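Local coordinates for protein S-adenosyl-L-methionine-dependent 2-deoxy-scyllo-inosamine dehydrogenase (Bacillus circulans, PDB 4M7S) that oxidises 2-deoxy-scyllo-inosamine to amino-dideoxy-scyllo-inosose by radical S-adenosylmethionine chemistry in butirosin biosynthesis, using two [4Fe-4S] clusters, at residues P172-V184 and V196-W209. Numbering follows the deposited sequence.
Sequences PSNLAVVTVLGNV and VMGNIGEQHISDIW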
loop_
_atom_site.group_PDB
_atom_site.type_symbol
_atom_site.label_atom_id
_atom_site.label_comp_id
_atom_site.label_asym_id
_atom_site.label_seq_id
_atom_site.Cartn_x
_atom_site.Cartn_y
_atom_site.Cartn_z
ATOM N N PRO A 172 4.866 7.020 -7.561
ATOM C CA PRO A 172 6.082 6.189 -7.538
ATOM C C PRO A 172 7.261 6.840 -6.803
ATOM O O PRO A 172 8.264 6.159 -6.592
ATOM C CB PRO A 172 6.442 6.034 -9.023
ATOM C CG PRO A 172 5.184 6.368 -9.773
ATOM C CD PRO A 172 4.482 7.394 -8.937
ATOM N N SER A 173 7.151 8.114 -6.435
ATOM C CA SER A 173 8.188 8.774 -5.644
ATOM C C SER A 173 7.974 8.619 -4.132
ATOM O O SER A 173 8.877 8.920 -3.334
ATOM C CB SER A 173 8.258 10.261 -5.988
ATOM O OG SER A 173 8.482 10.448 -7.368
ATOM N N ASN A 174 6.777 8.183 -3.744
ATOM C CA ASN A 174 6.387 8.152 -2.329
ATOM C C ASN A 174 5.932 6.795 -1.805
ATOM O O ASN A 174 5.889 6.566 -0.596
ATOM C CB ASN A 174 5.255 9.155 -2.077
ATOM C CG ASN A 174 5.714 10.584 -2.194
ATOM O OD1 ASN A 174 6.654 10.995 -1.522
ATOM N ND2 ASN A 174 5.065 11.348 -3.067
ATOM N N LEU A 175 5.578 5.903 -2.715
ATOM C CA LEU A 175 4.853 4.697 -2.336
ATOM C C LEU A 175 5.510 3.470 -2.930
ATOM O O LEU A 175 5.834 3.441 -4.124
ATOM C CB LEU A 175 3.406 4.810 -2.838
ATOM C CG LEU A 175 2.287 3.824 -2.476
ATOM C CD1 LEU A 175 1.938 2.942 -3.660
ATOM C CD2 LEU A 175 2.619 2.992 -1.243
ATOM N N ALA A 176 5.729 2.465 -2.085
ATOM C CA ALA A 176 6.062 1.127 -2.550
ATOM C C ALA A 176 4.925 0.186 -2.154
ATOM O O ALA A 176 4.388 0.288 -1.045
ATOM C CB ALA A 176 7.383 0.651 -1.935
ATOM N N VAL A 177 4.568 -0.734 -3.050
ATOM C CA VAL A 177 3.616 -1.782 -2.721
ATOM C C VAL A 177 4.347 -3.109 -2.707
ATOM O O VAL A 177 5.137 -3.378 -3.604
ATOM C CB VAL A 177 2.477 -1.868 -3.762
ATOM C CG1 VAL A 177 1.532 -3.031 -3.436
ATOM C CG2 VAL A 177 1.697 -0.575 -3.800
ATOM N N VAL A 178 4.085 -3.936 -1.694
ATOM C CA VAL A 178 4.623 -5.295 -1.634
ATOM C C VAL A 178 3.447 -6.288 -1.644
ATOM O O VAL A 178 2.589 -6.239 -0.765
ATOM C CB VAL A 178 5.453 -5.494 -0.351
ATOM C CG1 VAL A 178 5.953 -6.942 -0.235
ATOM C CG2 VAL A 178 6.605 -4.504 -0.292
ATOM N N THR A 179 3.402 -7.170 -2.644
ATOM C CA THR A 179 2.301 -8.107 -2.810
ATOM C C THR A 179 2.510 -9.322 -1.924
ATOM O O THR A 179 3.565 -9.441 -1.279
ATOM C CB THR A 179 2.177 -8.584 -4.266
ATOM O OG1 THR A 179 3.293 -9.427 -4.587
ATOM C CG2 THR A 179 2.125 -7.378 -5.228
ATOM N N VAL A 180 1.525 -10.226 -1.903
ATOM C CA VAL A 180 1.584 -11.384 -1.000
ATOM C C VAL A 180 2.813 -12.222 -1.245
ATOM O O VAL A 180 3.305 -12.875 -0.330
ATOM C CB VAL A 180 0.401 -12.375 -1.147
ATOM C CG1 VAL A 180 -0.486 -12.345 0.084
ATOM C CG2 VAL A 180 -0.364 -12.175 -2.445
ATOM N N LEU A 181 3.274 -12.232 -2.494
ATOM C CA LEU A 181 4.398 -13.073 -2.882
ATOM C C LEU A 181 5.710 -12.285 -2.927
ATOM O O LEU A 181 6.739 -12.804 -3.360
ATOM C CB LEU A 181 4.117 -13.772 -4.214
ATOM C CG LEU A 181 2.924 -14.733 -4.209
ATOM C CD1 LEU A 181 2.709 -15.339 -5.584
ATOM C CD2 LEU A 181 3.118 -15.833 -3.163
ATOM N N GLY A 182 5.669 -11.038 -2.465
ATOM C CA GLY A 182 6.884 -10.245 -2.297
ATOM C C GLY A 182 7.212 -9.260 -3.413
ATOM O O GLY A 182 8.183 -8.503 -3.322
ATOM N N ASN A 183 6.422 -9.266 -4.477
ATOM C CA ASN A 183 6.689 -8.366 -5.599
ATOM C C ASN A 183 6.513 -6.917 -5.199
ATOM O O ASN A 183 5.588 -6.570 -4.458
ATOM C CB ASN A 183 5.777 -8.683 -6.779
ATOM C CG ASN A 183 6.120 -9.995 -7.434
ATOM O OD1 ASN A 183 7.260 -10.460 -7.356
ATOM N ND2 ASN A 183 5.146 -10.589 -8.113
ATOM N N VAL A 184 7.402 -6.062 -5.692
ATOM C CA VAL A 184 7.326 -4.647 -5.370
ATOM C C VAL A 184 6.758 -3.885 -6.571
ATOM O O VAL A 184 7.266 -4.003 -7.688
ATOM C CB VAL A 184 8.705 -4.100 -4.987
ATOM C CG1 VAL A 184 8.610 -2.625 -4.584
ATOM C CG2 VAL A 184 9.295 -4.938 -3.847
ATOM N N VAL A 196 6.378 -4.740 -12.059
ATOM C CA VAL A 196 7.095 -5.392 -10.969
ATOM C C VAL A 196 8.533 -4.882 -10.983
ATOM O O VAL A 196 9.232 -5.016 -11.987
ATOM C CB VAL A 196 7.080 -6.915 -11.108
ATOM C CG1 VAL A 196 7.972 -7.552 -10.028
ATOM C CG2 VAL A 196 5.650 -7.435 -10.997
HETATM N N MSE A 197 8.945 -4.268 -9.878
HETATM C CA MSE A 197 10.253 -3.623 -9.786
HETATM C C MSE A 197 11.290 -4.579 -9.208
HETATM O O MSE A 197 12.490 -4.411 -9.399
HETATM C CB MSE A 197 10.141 -2.360 -8.933
HETATM C CG MSE A 197 9.153 -1.349 -9.506
HETATM SE SE MSE A 197 9.816 -0.686 -11.202
HETATM C CE MSE A 197 8.633 0.865 -11.376
ATOM N N GLY A 198 10.812 -5.595 -8.505
ATOM C CA GLY A 198 11.675 -6.640 -7.982
ATOM C C GLY A 198 10.875 -7.429 -6.968
ATOM O O GLY A 198 9.653 -7.314 -6.924
ATOM N N ASN A 199 11.557 -8.226 -6.152
ATOM C CA ASN A 199 10.890 -9.047 -5.150
ATOM C C ASN A 199 11.747 -9.055 -3.882
ATOM O O ASN A 199 12.944 -9.331 -3.947
ATOM C CB ASN A 199 10.681 -10.471 -5.695
ATOM C CG ASN A 199 9.890 -11.356 -4.740
ATOM O OD1 ASN A 199 10.384 -11.722 -3.664
ATOM N ND2 ASN A 199 8.655 -11.704 -5.126
ATOM N N ILE A 200 11.140 -8.730 -2.743
ATOM C CA ILE A 200 11.876 -8.591 -1.487
ATOM C C ILE A 200 12.338 -9.924 -0.900
ATOM O O ILE A 200 13.154 -9.948 0.025
ATOM C CB ILE A 200 11.057 -7.847 -0.415
ATOM C CG1 ILE A 200 9.771 -8.619 -0.107
ATOM C CG2 ILE A 200 10.759 -6.421 -0.864
ATOM C CD1 ILE A 200 9.231 -8.355 1.253
ATOM N N GLY A 201 11.819 -11.028 -1.434
ATOM C CA GLY A 201 12.324 -12.340 -1.077
ATOM C C GLY A 201 13.669 -12.611 -1.739
ATOM O O GLY A 201 14.364 -13.564 -1.384
ATOM N N GLU A 202 14.046 -11.773 -2.705
ATOM C CA GLU A 202 15.266 -12.021 -3.475
ATOM C C GLU A 202 16.241 -10.850 -3.418
ATOM O O GLU A 202 17.382 -10.964 -3.849
ATOM C CB GLU A 202 14.930 -12.292 -4.943
ATOM C CG GLU A 202 13.742 -13.203 -5.200
ATOM C CD GLU A 202 13.266 -13.126 -6.645
ATOM O OE1 GLU A 202 14.035 -12.627 -7.498
ATOM O OE2 GLU A 202 12.125 -13.555 -6.926
ATOM N N GLN A 203 15.787 -9.717 -2.906
ATOM C CA GLN A 203 16.569 -8.497 -3.003
ATOM C C GLN A 203 16.066 -7.478 -1.994
ATOM O O GLN A 203 14.878 -7.442 -1.684
ATOM C CB GLN A 203 16.452 -7.933 -4.425
ATOM C CG GLN A 203 17.304 -6.719 -4.710
ATOM C CD GLN A 203 17.389 -6.419 -6.196
ATOM O OE1 GLN A 203 16.433 -6.647 -6.945
ATOM N NE2 GLN A 203 18.542 -5.925 -6.633
ATOM N N HIS A 204 16.974 -6.658 -1.476
ATOM C CA HIS A 204 16.617 -5.649 -0.489
ATOM C C HIS A 204 15.705 -4.596 -1.093
ATOM O O HIS A 204 15.923 -4.128 -2.215
ATOM C CB HIS A 204 17.873 -4.989 0.084
ATOM C CG HIS A 204 17.647 -4.293 1.392
ATOM N ND1 HIS A 204 16.929 -3.125 1.499
ATOM C CD2 HIS A 204 18.066 -4.599 2.647
ATOM C CE1 HIS A 204 16.893 -2.745 2.766
ATOM N NE2 HIS A 204 17.581 -3.617 3.482
ATOM N N ILE A 205 14.678 -4.214 -0.346
ATOM C CA ILE A 205 13.700 -3.285 -0.879
ATOM C C ILE A 205 14.315 -1.923 -1.171
ATOM O O ILE A 205 13.817 -1.191 -2.024
ATOM C CB ILE A 205 12.477 -3.142 0.030
ATOM C CG1 ILE A 205 11.347 -2.435 -0.738
ATOM C CG2 ILE A 205 12.859 -2.439 1.333
ATOM C CD1 ILE A 205 10.070 -2.316 0.019
ATOM N N SER A 206 15.408 -1.587 -0.486
ATOM C CA SER A 206 16.069 -0.327 -0.772
ATOM C C SER A 206 16.745 -0.390 -2.134
ATOM O O SER A 206 16.790 0.605 -2.865
ATOM C CB SER A 206 17.115 -0.007 0.294
ATOM O OG SER A 206 17.779 1.199 -0.025
ATOM N N ASP A 207 17.303 -1.556 -2.458
ATOM C CA ASP A 207 17.972 -1.751 -3.743
ATOM C C ASP A 207 16.965 -1.783 -4.891
ATOM O O ASP A 207 17.267 -1.360 -6.004
ATOM C CB ASP A 207 18.790 -3.043 -3.729
ATOM C CG ASP A 207 19.977 -2.971 -2.787
ATOM O OD1 ASP A 207 20.553 -1.874 -2.630
ATOM O OD2 ASP A 207 20.333 -4.015 -2.210
ATOM N N ILE A 208 15.777 -2.314 -4.617
ATOM C CA ILE A 208 14.705 -2.318 -5.599
ATOM C C ILE A 208 14.234 -0.886 -5.835
ATOM O O ILE A 208 14.141 -0.430 -6.975
ATOM C CB ILE A 208 13.531 -3.192 -5.122
ATOM C CG1 ILE A 208 13.963 -4.664 -5.062
ATOM C CG2 ILE A 208 12.316 -3.023 -6.027
ATOM C CD1 ILE A 208 12.983 -5.550 -4.301
ATOM N N TRP A 209 13.953 -0.184 -4.742
ATOM C CA TRP A 209 13.540 1.211 -4.777
ATOM C C TRP A 209 14.497 2.080 -5.588
ATOM O O TRP A 209 14.069 3.008 -6.283
ATOM C CB TRP A 209 13.418 1.752 -3.344
ATOM C CG TRP A 209 12.935 3.177 -3.278
ATOM C CD1 TRP A 209 13.685 4.297 -3.016
ATOM C CD2 TRP A 209 11.598 3.628 -3.488
ATOM N NE1 TRP A 209 12.884 5.413 -3.047
ATOM C CE2 TRP A 209 11.600 5.028 -3.338
ATOM C CE3 TRP A 209 10.395 2.980 -3.805
ATOM C CZ2 TRP A 209 10.439 5.793 -3.487
ATOM C CZ3 TRP A 209 9.253 3.733 -3.943
ATOM C CH2 TRP A 209 9.283 5.131 -3.791
#
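N199, with chi1 at -176° carrying CG opposite the backbone N, swings its amide across to the turn 179-182, while N183 places CG opposite its carbonyl carbon (chi1 -70°), and the two amide planes stand almost perpendicular. ND2 of N199 spends both hydrogens here: one on L181 O at 2.8 Å, the other on N183 OD1 at 2.9 Å, where it approaches from above the carbonyl plane. OD1 of N199 turns back to accept from G201 N, forming an Asx turn, so all three bonds fix the amide's rotation; asparagine suits the place by offering donor and acceptor on one short arm. The type I turn ends at G182, whose positive phi (98°) glycine adopts readily, and G182 O accepts from I200 N. Further on, V184 N donates to G198 O and M197 N to V184 O (2.8 Å).

These bonds extend the hairpin 175-185 with strand 198-199, an outermost strand of the mixed sheet, whose parallel strands, 7-10 onward, belong to the radical SAM fold; hairpin and strand lie in the iron-sulfur cluster-binding region. Beta-branched V184 sends CG2 against I200 CG2 (3.6 Å) and I208 CD1, while V178 meets I200 CD1 through CG1 and I205 CD1 through CG2, packing helix 205-209 onto the sheet.

At the far end W209 slides its six-membered ring beside the backbone of 173-175: CZ3 lies 3.4 Å from L175 O, at the ring edge. A176, small enough to admit the indole, brings CB 4.1 Å from W209 CZ3. The indole NE1 bonds to K3 O. P172 O, 3.2 Å from W209 CH2, accepts from R218 NE, and P172 also touches an iron-sulfur cluster.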